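Local coordinates for Lin0012 protein (Listeria innocua, PDB 3K17), which probably phosphorylates phosphomevalonate with ATP in the mevalonate route to isopentenyl diphosphate, as a member of the GHMP kinase family, at residues Gly19-Val24 with Arg279-Leu284; Ser231-Phe236 with Lys242-Phe247; Gly227-Gln232 with Ser314-Gly319; Leu15-Glu20 with Pro213-Gly218; Val23-His28 with His246-Asn251. All coordinates share one frame; numbering follows the deposited sequence.

Interaction 1. Residues Gly19-Val24 with Arg279-Leu284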
# COMPACT_ATOMS: atom_id res chain seq x y z
N GLY A 19 -31.89 -26.22 17.88
CA GLY A 19 -31.72 -24.83 18.25
C GLY A 19 -30.74 -24.01 17.43
O GLY A 19 -30.47 -22.86 17.77
N GLU A 20 -30.23 -24.59 16.34
CA GLU A 20 -29.27 -23.88 15.49
C GLU A 20 -29.86 -22.60 14.90
O GLU A 20 -31.07 -22.52 14.63
CB GLU A 20 -28.79 -24.76 14.34
CG GLU A 20 -28.15 -26.06 14.77
CD GLU A 20 -29.06 -27.26 14.53
OE1 GLU A 20 -30.22 -27.22 14.99
OE2 GLU A 20 -28.61 -28.22 13.88
N TYR A 21 -28.99 -21.62 14.70
CA TYR A 21 -29.32 -20.30 14.16
C TYR A 21 -29.91 -19.41 15.23
O TYR A 21 -29.39 -18.32 15.48
CB TYR A 21 -30.27 -20.43 12.96
CG TYR A 21 -29.53 -20.81 11.69
CD1 TYR A 21 -28.78 -19.87 10.99
CD2 TYR A 21 -29.56 -22.12 11.21
CE1 TYR A 21 -28.05 -20.22 9.85
CE2 TYR A 21 -28.84 -22.48 10.07
CZ TYR A 21 -28.09 -21.53 9.39
OH TYR A 21 -27.36 -21.88 8.27
N ALA A 22 -30.96 -19.87 15.89
CA ALA A 22 -31.58 -19.09 16.95
C ALA A 22 -30.59 -18.93 18.10
O ALA A 22 -30.56 -17.90 18.78
CB ALA A 22 -32.85 -19.79 17.44
N VAL A 23 -29.78 -19.96 18.29
CA VAL A 23 -28.81 -19.96 19.37
C VAL A 23 -27.82 -18.79 19.33
O VAL A 23 -27.23 -18.46 20.35
CB VAL A 23 -28.03 -21.31 19.41
CG1 VAL A 23 -27.08 -21.42 18.23
CG2 VAL A 23 -27.30 -21.44 20.73
N VAL A 24 -27.66 -18.15 18.18
CA VAL A 24 -26.74 -17.02 18.11
C VAL A 24 -27.31 -15.86 18.93
O VAL A 24 -26.57 -15.00 19.39
CB VAL A 24 -26.50 -16.54 16.64
CG1 VAL A 24 -26.07 -17.71 15.77
CG2 VAL A 24 -27.76 -15.89 16.08
N ARG A 279 -38.66 -28.60 10.64
CA ARG A 279 -39.63 -27.80 9.90
C ARG A 279 -39.36 -26.31 9.91
O ARG A 279 -39.34 -25.67 8.86
CB ARG A 279 -41.04 -28.07 10.43
CG ARG A 279 -41.48 -29.54 10.36
CD ARG A 279 -41.32 -30.10 8.95
NE ARG A 279 -41.93 -31.42 8.79
CZ ARG A 279 -41.49 -32.54 9.36
NH1 ARG A 279 -40.43 -32.52 10.15
NH2 ARG A 279 -42.12 -33.69 9.12
N ILE A 280 -39.14 -25.73 11.09
CA ILE A 280 -38.89 -24.30 11.17
C ILE A 280 -37.59 -23.90 10.48
O ILE A 280 -37.45 -22.78 9.99
CB ILE A 280 -38.87 -23.79 12.63
CG1 ILE A 280 -37.65 -24.34 13.38
CG2 ILE A 280 -40.15 -24.22 13.34
CD1 ILE A 280 -37.52 -23.80 14.78
N LEU A 281 -36.63 -24.83 10.43
CA LEU A 281 -35.36 -24.55 9.76
C LEU A 281 -35.60 -24.58 8.26
O LEU A 281 -34.98 -23.84 7.50
CB LEU A 281 -34.30 -25.57 10.17
CG LEU A 281 -33.69 -25.35 11.57
CD1 LEU A 281 -32.83 -26.53 11.97
CD2 LEU A 281 -32.88 -24.07 11.57
N GLN A 282 -36.52 -25.45 7.83
CA GLN A 282 -36.87 -25.55 6.42
C GLN A 282 -37.55 -24.25 6.03
O GLN A 282 -37.28 -23.68 4.97
CB GLN A 282 -37.85 -26.71 6.17
CG GLN A 282 -37.31 -28.10 6.45
CD GLN A 282 -38.33 -29.19 6.12
OE1 GLN A 282 -39.44 -29.20 6.65
NE2 GLN A 282 -37.95 -30.10 5.24
N GLU A 283 -38.43 -23.78 6.91
CA GLU A 283 -39.17 -22.54 6.68
C GLU A 283 -38.21 -21.36 6.58
O GLU A 283 -38.30 -20.55 5.66
CB GLU A 283 -40.14 -22.30 7.84
CG GLU A 283 -41.08 -23.46 8.12
CD GLU A 283 -42.10 -23.67 7.03
OE1 GLU A 283 -42.79 -24.71 7.05
OE2 GLU A 283 -42.23 -22.79 6.15
N LEU A 284 -37.30 -21.27 7.55
CA LEU A 284 -36.32 -20.20 7.58
C LEU A 284 -35.52 -20.20 6.28
O LEU A 284 -35.32 -19.15 5.67
CB LEU A 284 -35.37 -20.38 8.77
CG LEU A 284 -34.19 -19.41 8.86
CD1 LEU A 284 -34.70 -17.98 8.88
CD2 LEU A 284 -33.36 -19.69 10.11

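Interaction 2. Residues Ser231-Phe236 with Lys242-Phe247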
# COMPACT_ATOMS: atom_id res chain seq x y z
N SER A 231 -24.23 -15.04 6.88
CA SER A 231 -24.41 -13.66 6.42
C SER A 231 -25.79 -13.49 5.78
O SER A 231 -26.44 -12.46 5.96
CB SER A 231 -23.32 -13.28 5.43
OG SER A 231 -23.42 -14.02 4.22
N GLN A 232 -26.23 -14.50 5.04
CA GLN A 232 -27.54 -14.43 4.40
C GLN A 232 -28.64 -14.36 5.45
O GLN A 232 -29.57 -13.56 5.33
CB GLN A 232 -27.75 -15.65 3.49
CG GLN A 232 -26.81 -15.69 2.29
CD GLN A 232 -27.00 -16.94 1.43
OE1 GLN A 232 -26.95 -18.06 1.93
NE2 GLN A 232 -27.20 -16.74 0.13
N ILE A 233 -28.53 -15.19 6.49
CA ILE A 233 -29.53 -15.21 7.55
C ILE A 233 -29.54 -13.90 8.35
O ILE A 233 -30.61 -13.37 8.67
CB ILE A 233 -29.31 -16.39 8.53
CG1 ILE A 233 -29.48 -17.72 7.79
CG2 ILE A 233 -30.30 -16.32 9.68
CD1 ILE A 233 -30.87 -17.92 7.21
N HIS A 234 -28.36 -13.38 8.66
CA HIS A 234 -28.29 -12.13 9.41
C HIS A 234 -28.98 -11.02 8.62
O HIS A 234 -29.68 -10.19 9.19
CB HIS A 234 -26.84 -11.74 9.66
CG HIS A 234 -26.70 -10.48 10.47
ND1 HIS A 234 -27.01 -10.42 11.81
CD2 HIS A 234 -26.31 -9.24 10.12
CE1 HIS A 234 -26.82 -9.19 12.25
NE2 HIS A 234 -26.40 -8.45 11.24
N ALA A 235 -28.78 -11.02 7.31
CA ALA A 235 -29.40 -10.02 6.45
C ALA A 235 -30.90 -10.24 6.44
O ALA A 235 -31.68 -9.28 6.45
CB ALA A 235 -28.84 -10.12 5.04
N PHE A 236 -31.31 -11.51 6.40
CA PHE A 236 -32.73 -11.84 6.41
C PHE A 236 -33.37 -11.24 7.66
O PHE A 236 -34.48 -10.73 7.62
CB PHE A 236 -32.92 -13.36 6.42
CG PHE A 236 -34.35 -13.78 6.61
CD1 PHE A 236 -35.30 -13.52 5.63
CD2 PHE A 236 -34.74 -14.41 7.78
CE1 PHE A 236 -36.64 -13.88 5.82
CE2 PHE A 236 -36.08 -14.78 7.98
CZ PHE A 236 -37.02 -14.51 7.00
N LYS A 242 -40.12 -9.76 11.20
CA LYS A 242 -41.33 -10.46 11.61
C LYS A 242 -41.18 -11.97 11.44
O LYS A 242 -41.46 -12.74 12.36
CB LYS A 242 -42.54 -9.97 10.81
CG LYS A 242 -43.85 -10.61 11.25
CD LYS A 242 -45.03 -10.05 10.48
CE LYS A 242 -46.33 -10.70 10.93
NZ LYS A 242 -47.52 -10.18 10.19
N ASN A 243 -40.74 -12.39 10.26
CA ASN A 243 -40.56 -13.81 9.99
C ASN A 243 -39.43 -14.38 10.84
O ASN A 243 -39.56 -15.47 11.39
CB ASN A 243 -40.25 -14.03 8.50
CG ASN A 243 -41.49 -13.94 7.64
OD1 ASN A 243 -41.41 -13.80 6.41
ND2 ASN A 243 -42.66 -14.04 8.26
N TYR A 244 -38.33 -13.64 10.95
CA TYR A 244 -37.20 -14.09 11.74
C TYR A 244 -37.62 -14.27 13.19
O TYR A 244 -37.25 -15.25 13.84
CB TYR A 244 -36.05 -13.09 11.67
CG TYR A 244 -34.80 -13.56 12.40
CD1 TYR A 244 -34.05 -14.64 11.93
CD2 TYR A 244 -34.39 -12.93 13.58
CE1 TYR A 244 -32.92 -15.08 12.61
CE2 TYR A 244 -33.25 -13.37 14.26
CZ TYR A 244 -32.53 -14.44 13.78
OH TYR A 244 -31.40 -14.87 14.45
N GLN A 245 -38.41 -13.33 13.70
CA GLN A 245 -38.87 -13.40 15.08
C GLN A 245 -39.81 -14.59 15.27
O GLN A 245 -39.85 -15.19 16.35
CB GLN A 245 -39.57 -12.10 15.49
CG GLN A 245 -39.93 -12.04 16.96
CD GLN A 245 -38.74 -12.29 17.87
OE1 GLN A 245 -37.78 -11.50 17.90
NE2 GLN A 245 -38.78 -13.39 18.62
N HIS A 246 -40.56 -14.93 14.23
CA HIS A 246 -41.47 -16.07 14.29
C HIS A 246 -40.62 -17.31 14.45
O HIS A 246 -40.96 -18.22 15.22
CB HIS A 246 -42.29 -16.18 13.01
CG HIS A 246 -43.13 -17.42 12.93
ND1 HIS A 246 -44.15 -17.68 13.82
CD2 HIS A 246 -43.09 -18.47 12.08
CE1 HIS A 246 -44.70 -18.84 13.52
NE2 HIS A 246 -44.08 -19.34 12.46
N PHE A 247 -39.52 -17.35 13.71
CA PHE A 247 -38.59 -18.47 13.77
C PHE A 247 -38.09 -18.63 15.20
O PHE A 247 -38.19 -19.70 15.79
CB PHE A 247 -37.41 -18.23 12.83
CG PHE A 247 -36.24 -19.14 13.08
CD1 PHE A 247 -36.36 -20.52 12.96
CD2 PHE A 247 -35.01 -18.61 13.46
CE1 PHE A 247 -35.28 -21.36 13.23
CE2 PHE A 247 -33.92 -19.44 13.73
CZ PHE A 247 -34.05 -20.81 13.61

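Interaction 3. Residues Gly227-Gln232 with Ser314-Gly319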
# COMPACT_ATOMS: atom_id res chain seq x y z
N GLY A 227 -19.86 -18.95 6.28
CA GLY A 227 -19.97 -17.52 6.08
C GLY A 227 -21.16 -17.12 5.24
O GLY A 227 -22.03 -16.36 5.68
N LYS A 228 -21.22 -17.65 4.02
CA LYS A 228 -22.30 -17.34 3.10
C LYS A 228 -23.69 -17.52 3.72
O LYS A 228 -24.54 -16.63 3.61
CB LYS A 228 -22.18 -18.21 1.85
CG LYS A 228 -22.84 -17.60 0.62
CD LYS A 228 -23.04 -18.64 -0.47
CE LYS A 228 -24.12 -19.64 -0.07
NZ LYS A 228 -24.36 -20.67 -1.12
N LEU A 229 -23.91 -18.65 4.38
CA LEU A 229 -25.20 -18.93 5.00
C LEU A 229 -25.51 -18.02 6.18
O LEU A 229 -26.61 -17.49 6.29
CB LEU A 229 -25.28 -20.39 5.45
CG LEU A 229 -25.54 -21.42 4.35
CD1 LEU A 229 -24.37 -21.46 3.38
CD2 LEU A 229 -25.77 -22.79 4.97
N VAL A 230 -24.54 -17.85 7.07
CA VAL A 230 -24.74 -17.00 8.23
C VAL A 230 -25.02 -15.55 7.82
O VAL A 230 -25.94 -14.92 8.34
CB VAL A 230 -23.51 -17.02 9.16
CG1 VAL A 230 -23.70 -16.07 10.32
CG2 VAL A 230 -23.29 -18.43 9.68
N SER A 231 -24.23 -15.04 6.88
CA SER A 231 -24.41 -13.66 6.42
C SER A 231 -25.79 -13.49 5.78
O SER A 231 -26.44 -12.46 5.96
CB SER A 231 -23.32 -13.28 5.43
OG SER A 231 -23.42 -14.02 4.22
N GLN A 232 -26.23 -14.50 5.04
CA GLN A 232 -27.54 -14.43 4.40
C GLN A 232 -28.64 -14.36 5.45
O GLN A 232 -29.57 -13.56 5.33
CB GLN A 232 -27.75 -15.65 3.49
CG GLN A 232 -26.81 -15.69 2.29
CD GLN A 232 -27.00 -16.94 1.43
OE1 GLN A 232 -26.95 -18.06 1.93
NE2 GLN A 232 -27.20 -16.74 0.13
N SER A 314 -27.48 -30.83 10.94
CA SER A 314 -26.82 -30.47 12.19
C SER A 314 -25.92 -29.27 11.94
O SER A 314 -24.95 -29.35 11.19
CB SER A 314 -26.00 -31.64 12.73
OG SER A 314 -25.22 -31.22 13.84
N GLY A 315 -26.24 -28.16 12.59
CA GLY A 315 -25.45 -26.96 12.42
C GLY A 315 -26.05 -26.00 11.41
O GLY A 315 -27.26 -25.75 11.39
N SER A 316 -25.19 -25.48 10.54
CA SER A 316 -25.60 -24.53 9.53
C SER A 316 -26.42 -25.14 8.41
O SER A 316 -27.15 -24.44 7.72
CB SER A 316 -24.37 -23.86 8.92
OG SER A 316 -23.63 -24.80 8.15
N GLY A 317 -26.30 -26.45 8.22
CA GLY A 317 -27.01 -27.08 7.12
C GLY A 317 -26.26 -26.69 5.85
O GLY A 317 -25.13 -26.23 5.94
N GLY A 318 -26.88 -26.86 4.69
CA GLY A 318 -26.20 -26.52 3.45
C GLY A 318 -25.18 -27.58 3.08
O GLY A 318 -24.56 -27.52 2.01
N GLY A 319 -25.01 -28.56 3.97
CA GLY A 319 -24.05 -29.62 3.75
C GLY A 319 -23.64 -30.18 5.10
O GLY A 319 -24.45 -30.26 6.02

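Interaction 4. Residues Leu15-Glu20 with Pro213-Gly218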
# COMPACT_ATOMS: atom_id res chain seq x y z
N LEU A 15 -21.62 -31.59 17.52
CA LEU A 15 -22.74 -31.65 16.60
C LEU A 15 -23.94 -30.99 17.25
O LEU A 15 -24.36 -31.39 18.34
CB LEU A 15 -23.09 -33.10 16.27
CG LEU A 15 -22.25 -33.79 15.19
CD1 LEU A 15 -22.64 -35.25 15.07
CD2 LEU A 15 -22.45 -33.06 13.85
N TYR A 16 -24.49 -29.97 16.59
CA TYR A 16 -25.69 -29.32 17.10
C TYR A 16 -26.79 -30.35 16.90
O TYR A 16 -26.81 -31.06 15.89
CB TYR A 16 -26.00 -28.07 16.29
CG TYR A 16 -25.35 -26.82 16.83
CD1 TYR A 16 -25.93 -26.11 17.88
CD2 TYR A 16 -24.14 -26.36 16.32
CE1 TYR A 16 -25.33 -24.99 18.42
CE2 TYR A 16 -23.51 -25.24 16.86
CZ TYR A 16 -24.11 -24.56 17.91
OH TYR A 16 -23.51 -23.46 18.46
N VAL A 17 -27.71 -30.42 17.85
CA VAL A 17 -28.81 -31.37 17.76
C VAL A 17 -30.12 -30.63 17.52
O VAL A 17 -30.99 -31.11 16.81
CB VAL A 17 -28.93 -32.23 19.04
CG1 VAL A 17 -30.14 -33.15 18.94
CG2 VAL A 17 -27.66 -33.05 19.23
N ALA A 18 -30.23 -29.44 18.11
CA ALA A 18 -31.42 -28.61 17.98
C ALA A 18 -31.13 -27.17 18.41
O ALA A 18 -30.24 -26.93 19.21
CB ALA A 18 -32.55 -29.18 18.84
N GLY A 19 -31.89 -26.22 17.88
CA GLY A 19 -31.72 -24.83 18.25
C GLY A 19 -30.74 -24.01 17.43
O GLY A 19 -30.47 -22.86 17.77
N GLU A 20 -30.23 -24.59 16.34
CA GLU A 20 -29.27 -23.88 15.49
C GLU A 20 -29.86 -22.60 14.90
O GLU A 20 -31.07 -22.52 14.63
CB GLU A 20 -28.79 -24.76 14.34
CG GLU A 20 -28.15 -26.06 14.77
CD GLU A 20 -29.06 -27.26 14.53
OE1 GLU A 20 -30.22 -27.22 14.99
OE2 GLU A 20 -28.61 -28.22 13.88
N PRO A 213 -32.88 -43.54 22.53
CA PRO A 213 -32.98 -43.80 21.08
C PRO A 213 -31.59 -43.72 20.43
O PRO A 213 -30.82 -42.81 20.73
CB PRO A 213 -33.90 -42.69 20.59
CG PRO A 213 -34.78 -42.43 21.78
CD PRO A 213 -33.80 -42.45 22.92
N THR A 214 -31.28 -44.67 19.56
CA THR A 214 -29.98 -44.68 18.89
C THR A 214 -29.75 -43.40 18.09
O THR A 214 -30.62 -42.96 17.33
CB THR A 214 -29.86 -45.88 17.91
OG1 THR A 214 -30.01 -47.11 18.63
CG2 THR A 214 -28.48 -45.89 17.23
N PHE A 215 -28.58 -42.80 18.25
CA PHE A 215 -28.22 -41.57 17.54
C PHE A 215 -27.35 -41.92 16.33
O PHE A 215 -26.31 -42.57 16.47
CB PHE A 215 -27.44 -40.65 18.48
CG PHE A 215 -27.21 -39.26 17.93
CD1 PHE A 215 -28.28 -38.40 17.72
CD2 PHE A 215 -25.92 -38.80 17.68
CE1 PHE A 215 -28.07 -37.09 17.28
CE2 PHE A 215 -25.70 -37.50 17.24
CZ PHE A 215 -26.77 -36.64 17.04
N SER A 216 -27.77 -41.49 15.15
CA SER A 216 -27.01 -41.77 13.93
C SER A 216 -26.45 -40.49 13.30
O SER A 216 -27.13 -39.47 13.25
CB SER A 216 -27.90 -42.50 12.92
OG SER A 216 -28.25 -43.79 13.39
N VAL A 217 -25.21 -40.57 12.83
CA VAL A 217 -24.55 -39.42 12.20
C VAL A 217 -24.22 -39.74 10.74
O VAL A 217 -23.60 -40.76 10.44
CB VAL A 217 -23.24 -39.05 12.94
CG1 VAL A 217 -22.59 -37.82 12.29
CG2 VAL A 217 -23.53 -38.78 14.41
N GLY A 218 -24.64 -38.86 9.83
CA GLY A 218 -24.37 -39.07 8.42
C GLY A 218 -23.78 -37.85 7.73
O GLY A 218 -24.39 -36.78 7.73

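Interaction 5. Residues Val23-His28 with His246-Asn251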
# COMPACT_ATOMS: atom_id res chain seq x y z
N VAL A 23 -29.78 -19.96 18.29
CA VAL A 23 -28.81 -19.96 19.37
C VAL A 23 -27.82 -18.79 19.33
O VAL A 23 -27.23 -18.46 20.35
CB VAL A 23 -28.03 -21.31 19.41
CG1 VAL A 23 -27.08 -21.42 18.23
CG2 VAL A 23 -27.30 -21.44 20.73
N VAL A 24 -27.66 -18.15 18.18
CA VAL A 24 -26.74 -17.02 18.11
C VAL A 24 -27.31 -15.86 18.93
O VAL A 24 -26.57 -15.00 19.39
CB VAL A 24 -26.50 -16.54 16.64
CG1 VAL A 24 -26.07 -17.71 15.77
CG2 VAL A 24 -27.76 -15.89 16.08
N GLU A 25 -28.62 -15.86 19.12
CA GLU A 25 -29.27 -14.81 19.91
C GLU A 25 -28.99 -15.03 21.39
O GLU A 25 -29.04 -16.15 21.88
CB GLU A 25 -30.79 -14.82 19.67
CG GLU A 25 -31.23 -14.57 18.22
CD GLU A 25 -30.68 -13.28 17.65
OE1 GLU A 25 -30.41 -12.34 18.43
OE2 GLU A 25 -30.55 -13.18 16.41
N SER A 26 -28.68 -13.94 22.09
CA SER A 26 -28.38 -14.00 23.51
C SER A 26 -29.49 -14.69 24.29
O SER A 26 -30.67 -14.56 23.96
CB SER A 26 -28.16 -12.59 24.07
OG SER A 26 -27.10 -11.93 23.39
N GLY A 27 -29.12 -15.44 25.31
CA GLY A 27 -30.12 -16.12 26.13
C GLY A 27 -30.87 -17.25 25.47
O GLY A 27 -31.71 -17.88 26.10
N HIS A 28 -30.59 -17.53 24.19
CA HIS A 28 -31.28 -18.62 23.53
C HIS A 28 -30.54 -19.93 23.77
O HIS A 28 -29.32 -19.93 24.03
CB HIS A 28 -31.43 -18.34 22.03
CG HIS A 28 -32.53 -17.37 21.72
ND1 HIS A 28 -32.52 -16.06 22.17
CD2 HIS A 28 -33.68 -17.51 21.02
CE1 HIS A 28 -33.61 -15.45 21.75
NE2 HIS A 28 -34.33 -16.31 21.05
N HIS A 246 -40.56 -14.93 14.23
CA HIS A 246 -41.47 -16.07 14.29
C HIS A 246 -40.62 -17.31 14.45
O HIS A 246 -40.96 -18.22 15.22
CB HIS A 246 -42.29 -16.18 13.01
CG HIS A 246 -43.13 -17.42 12.93
ND1 HIS A 246 -44.15 -17.68 13.82
CD2 HIS A 246 -43.09 -18.47 12.08
CE1 HIS A 246 -44.70 -18.84 13.52
NE2 HIS A 246 -44.08 -19.34 12.46
N PHE A 247 -39.52 -17.35 13.71
CA PHE A 247 -38.59 -18.47 13.77
C PHE A 247 -38.09 -18.63 15.20
O PHE A 247 -38.19 -19.70 15.79
CB PHE A 247 -37.41 -18.23 12.83
CG PHE A 247 -36.24 -19.14 13.08
CD1 PHE A 247 -36.36 -20.52 12.96
CD2 PHE A 247 -35.01 -18.61 13.46
CE1 PHE A 247 -35.28 -21.36 13.23
CE2 PHE A 247 -33.92 -19.44 13.73
CZ PHE A 247 -34.05 -20.81 13.61
N LEU A 248 -37.55 -17.54 15.76
CA LEU A 248 -37.03 -17.56 17.12
C LEU A 248 -38.07 -18.02 18.14
O LEU A 248 -37.84 -18.96 18.90
CB LEU A 248 -36.53 -16.17 17.52
CG LEU A 248 -35.29 -15.61 16.80
CD1 LEU A 248 -34.97 -14.23 17.37
CD2 LEU A 248 -34.10 -16.55 16.98
N THR A 249 -39.21 -17.34 18.15
CA THR A 249 -40.30 -17.67 19.08
C THR A 249 -40.64 -19.14 18.98
O THR A 249 -40.75 -19.85 19.98
CB THR A 249 -41.56 -16.85 18.75
OG1 THR A 249 -41.25 -15.45 18.84
CG2 THR A 249 -42.69 -17.20 19.73
N ARG A 250 -40.82 -19.60 17.75
CA ARG A 250 -41.14 -20.99 17.48
C ARG A 250 -40.01 -21.88 18.00
O ARG A 250 -40.24 -22.92 18.61
CB ARG A 250 -41.31 -21.17 15.97
CG ARG A 250 -41.92 -22.50 15.58
CD ARG A 250 -43.44 -22.48 15.72
NE ARG A 250 -43.95 -23.84 15.80
CZ ARG A 250 -43.81 -24.61 16.88
NH1 ARG A 250 -43.19 -24.14 17.95
NH2 ARG A 250 -44.27 -25.85 16.88
N ASN A 251 -38.77 -21.46 17.75
CA ASN A 251 -37.61 -22.22 18.20
C ASN A 251 -37.59 -22.37 19.71
O ASN A 251 -37.32 -23.44 20.23
CB ASN A 251 -36.32 -21.54 17.73
CG ASN A 251 -35.08 -22.09 18.42
OD1 ASN A 251 -34.72 -21.67 19.53
ND2 ASN A 251 -34.43 -23.05 17.78

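Interaction 1. Residues Gly19-Val24 with Arg279-Leu284
L281 overlaps both E20 and Y21 with the two branches of its fork. Its CD2 methyl lies 3.9 Å from Y21 CD2, on an oblique approach to the phenol ring, and 3.9 Å from E20 O. The other methyl, CD1, comes within 4.1 Å of E20 OE1, where the two side chains cross at about a right angle. L281 CG stands anti to its own carbonyl carbon (chi1 -77°), which carries the fork away from helix 267-288 and into the loop. One turn further on, L284 adds a looser touch, its CD2 meeting Y21 CB at 4.3 Å. No hydrogen bond joins 19-24 to 279-284, so van der Waals packing accounts for the contact between them. The polar ends are held elsewhere: E20 OE1 forms a salt bridge with K312, E20 OE2 accepts from the backbone N of G315, and Y21 OH bonds to S316 O. The loop also stiffens itself, with V23 N donating to G19 O at 3.0 Å. This largely buried contact thus sets the loop that follows strand 7-18 against helix 267-288, while L229 and I233 of helix 226-239 touch Y21 and L248 and N251 of helix 241-264 pack on A22.

Interaction 2. Residues Ser231-Phe236 with Lys242-Phe247
This is an apolar helix-helix contact between two consecutive helices, 226-239 and 241-264, joined by a short turn that changes the chain's direction. The short segments 231-236 and 242-247 approach to 10.6 Å between axes, with 112° between their N-to-C directions, so the chain turns sharply rather than folding back antiparallel. F236 carries much of the joint. Its CG is anti to the backbone N (chi1 172°), which brings the ring across to the second helix, where CE2 lies 3.9 Å from Y244 N and 4.1 Å from Y244 CB. Y244 in turn extends its ring back toward the first helix and lies across I233, with CE1 4.1 Å from I233 CG2. The phenol oxygen has its partner in a different part of the chain, as Y244 OH hydrogen-bonds to E25 OE2. L284 and A288 of helix 267-288 touch F236, and V290 touches I233, so further apolar groups extend the buried cluster. A different side of helix 226-239 meets the second subunit, where A235 packs on S231 of that subunit. The shortest approach between the two segments is that of F236 CZ to N243 CB, at 3.6 Å.

Interaction 3. Residues Gly227-Gln232 with Ser314-Gly319
S316 and the two glycines after it receive the side chain of L229 from helix 226-239. They belong to the glycine-rich loop between strands 310-313 and 321-326, in the C-terminal part of the GHMP kinase family, and its sequence is consistent with the conserved glycine-rich motif found there. The loop starts at S314, whose OG ties it to Y16 O in 15-20. At S316 the contact begins: the carbonyl O lies 3.5 Å from L229 CD2, and the CB is 4.3 Å from the same methyl. S316 OG turns along its own loop and donates to G317 O over 3.0 Å, with an angle of 134° at that carbonyl oxygen. G317 then offers the same O to L229 CD2 at 3.6 Å. G318, at positive phi (77°), is the last residue to touch the methyl, bringing its bare CA to 4.1 Å from L229 CD2. A chi1 of -77° sets L229 CG beside its backbone N and directs the branch at this turn. V290 also touches L229 and extends its apolar setting. Chemically, a single methyl thus rests against two carbonyl oxygens and a bare alpha carbon without any hydrogen bond between the segments, so the fit depends on shape; the polar partners lie elsewhere, S316 O having its own in 19-24 and G318 bonding through its backbone with I292.

Interaction 4. Residues Leu15-Glu20 with Pro213-Gly218
L15 and V217 form the tight part of this contact, their side chains meeting tip to tip. L15 CD1 rests between the two branches of V217, 3.7 Å from CG2 and 3.8 Å from CG1. The looser part lies at F215: the same L15 CD1 stands near the plane of its ring, at the edge, 4.4 Å from CE2, and V17 CG2 approaches CZ obliquely at 4.3 Å. Neither part faces solvent, since all four residues are buried. The short strand segments 15-18 and 214-218 come no nearer than 10.8 Å between axes, and the strands belong to different sheets, so side chains bridge the gap. I323 of strand 321-326 touches L15, V17 and F215, while W172 and F349 each meet the F215 ring edge-to-face. V17 and A18 both pair with I31 in a classic beta bulge. With no hydrogen bond crossing between the segments, the chemistry implies that hydrophobic burial joins the large mixed sheet to the four-stranded antiparallel one here.

Interaction 5. Residues Val23-His28 with His246-Asn251
A type II beta turn from E25 to H28 faces helix 241-264 here, and L248 is the helix residue that its side chains meet. Van der Waals contacts make the joint. L248 CD2 lies 3.7 Å from E25 CG, and CD1 is close to the same carbon at 3.9 Å, so the leucine fork straddles the aliphatic part of the glutamate. The imidazole is met obliquely, with H28 NE2 4.1 Å from L248 CD2.

Hydrogen bonds run within the turn and beyond it, and none links the two segments. H28 N donates to E25 O at 3.1 Å, the closing bond of the turn, and G27, at phi 69°, takes the positive-phi position. E25 OE2 forms a salt bridge with K237, with Y244 as its other partner, which would steady the carboxylate while its CG packs on L248.

The H28 ring is also held from within its own loop. E25 CB lies 3.3 Å above one face, over the border of the ring, and H28 ND1 donates to S26 O over 3.0 Å, nearly straight at 168°, with the acceptor in the ring plane but the donor 45° out of the plane of the S26 carbonyl.

Interactions 1, 4 and 5 draw on one continuous run, 15-28, which passes from strand 7-18 into the following loop; 1 and 4 share G19 and E20, and 1 and 5 share V23 and V24. The centres of interactions 1 and 5 are about 8 Å apart, those of 1 and 2 about 9 Å. E20 O, common to 1 and 4, lies 3.6 Å from F247 CZ of interaction 2. S314 OG packs 3.3 Å from L15 CD2, joining 3 to 4. Interactions 2 and 3 share helix 226-239, which also touches the second subunit. Together the contacts surround two loops, 19-28 and the glycine-rich 314-319, probably near the active site as in related kinases; no bound ligand marks it.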